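PDB 5WZF: 23S rRNA-specific endonuclease VapC20, which cleaves 23S rRNA in the sarcin-ricin loop as the magnesium-dependent toxin of a type II toxin-antitoxin system. Local coordinates for residues 132-135 against 139-142. Residues are numbered along the deposited sequence; the frame is centred on the assembly and turned at random.
Sequences DFSA and VEVR
Glu140 lays its carboxylate against the N-terminal turn of helix 132-135, where OE2 meets two consecutive backbone amides. The straighter bond comes from Ser134 N, 3.2 Å from Glu140 OE2 at an N-H...O angle of 157°, and reaches the oxygen from above the carboxylate plane. Phe133 N lies closer to Glu140 OE2, at 3.0 Å, but the bond is bent and weak. An extended glutamate chain beyond CG (chi2 -176°) brings OE2 to 3.3 Å from Phe133 CB. Ser134 OG comes in alongside the same chain, 3.3 Å from Glu140 CG, and a water 2.9 Å from that OG donates a weak bond to Glu140 OE1. Helix and strand belong to the beta-alpha-beta unit 125-127, 132-135, 139-140 of the PIN domain, in which strand 139-140 is an outermost strand of the parallel sheet within the chain. The other carboxylate oxygen, Glu140 OE1, accepts a bond from Gly131 N and, through its anti lone pair, forms a salt bridge with Arg142 NH2 at 2.7 Å. The helix N-terminus and this arginine would probably stabilise the carboxylate's negative charge. From Phe133 CB, the ring leads away from Glu140 into the core, meeting Phe115 edge-to-face and touching Asp18 and Asp111, two predicted magnesium ligands. The CB of Asp132 points away from the strand, and its OD1 forms a salt bridge with Arg105.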
# COMPACT_ATOMS: atom_id res chain seq x y z
N ASP B 132 -8.32 1.05 14.74
CA ASP B 132 -7.45 2.16 14.35
C ASP B 132 -8.28 3.37 13.92
O ASP B 132 -7.92 4.51 14.21
CB ASP B 132 -6.50 1.75 13.23
CG ASP B 132 -5.49 0.71 13.68
OD1 ASP B 132 -5.00 0.81 14.83
OD2 ASP B 132 -5.20 -0.21 12.89
N PHE B 133 -9.39 3.12 13.23
CA PHE B 133 -10.30 4.19 12.85
C PHE B 133 -10.97 4.81 14.08
O PHE B 133 -11.15 6.03 14.15
CB PHE B 133 -11.34 3.67 11.86
CG PHE B 133 -10.82 3.50 10.46
CD1 PHE B 133 -10.01 2.42 10.13
CD2 PHE B 133 -11.14 4.42 9.47
CE1 PHE B 133 -9.52 2.26 8.84
CE2 PHE B 133 -10.65 4.27 8.18
CZ PHE B 133 -9.85 3.19 7.86
N SER B 134 -11.33 3.97 15.05
CA SER B 134 -11.90 4.46 16.30
C SER B 134 -10.91 5.36 17.04
O SER B 134 -11.29 6.40 17.57
CB SER B 134 -12.31 3.29 17.20
OG SER B 134 -13.22 2.44 16.54
N ALA B 135 -9.65 4.96 17.06
CA ALA B 135 -8.62 5.74 17.73
C ALA B 135 -8.41 7.08 17.02
O ALA B 135 -8.10 8.09 17.66
CB ALA B 135 -7.31 4.97 17.79
N VAL B 139 -15.97 6.32 13.38
CA VAL B 139 -16.81 5.27 13.94
C VAL B 139 -16.66 3.97 13.15
O VAL B 139 -16.95 3.94 11.96
CB VAL B 139 -18.30 5.67 13.95
CG1 VAL B 139 -19.17 4.47 14.31
CG2 VAL B 139 -18.53 6.84 14.91
N GLU B 140 -16.22 2.91 13.82
CA GLU B 140 -16.20 1.59 13.19
C GLU B 140 -17.54 0.93 13.45
O GLU B 140 -17.89 0.59 14.58
CB GLU B 140 -15.05 0.74 13.73
CG GLU B 140 -13.70 1.40 13.49
CD GLU B 140 -12.53 0.54 13.93
OE1 GLU B 140 -12.75 -0.62 14.33
OE2 GLU B 140 -11.39 1.04 13.86
N VAL B 141 -18.31 0.77 12.38
CA VAL B 141 -19.68 0.27 12.48
C VAL B 141 -19.70 -1.16 12.99
O VAL B 141 -18.90 -2.00 12.56
CB VAL B 141 -20.40 0.36 11.13
CG1 VAL B 141 -21.84 -0.12 11.26
CG2 VAL B 141 -20.35 1.78 10.61
N ARG B 142 -20.61 -1.43 13.92
CA ARG B 142 -20.75 -2.75 14.53
C ARG B 142 -22.16 -3.30 14.32
O ARG B 142 -23.12 -2.53 14.21
CB ARG B 142 -20.41 -2.68 16.02
CG ARG B 142 -18.96 -2.32 16.30
CD ARG B 142 -18.05 -3.45 15.89
NE ARG B 142 -16.63 -3.09 16.01
CZ ARG B 142 -15.87 -2.69 15.00
NH1 ARG B 142 -16.38 -2.59 13.78
NH2 ARG B 142 -14.60 -2.39 15.21
O HOH W 1 -13.50 -0.26 17.46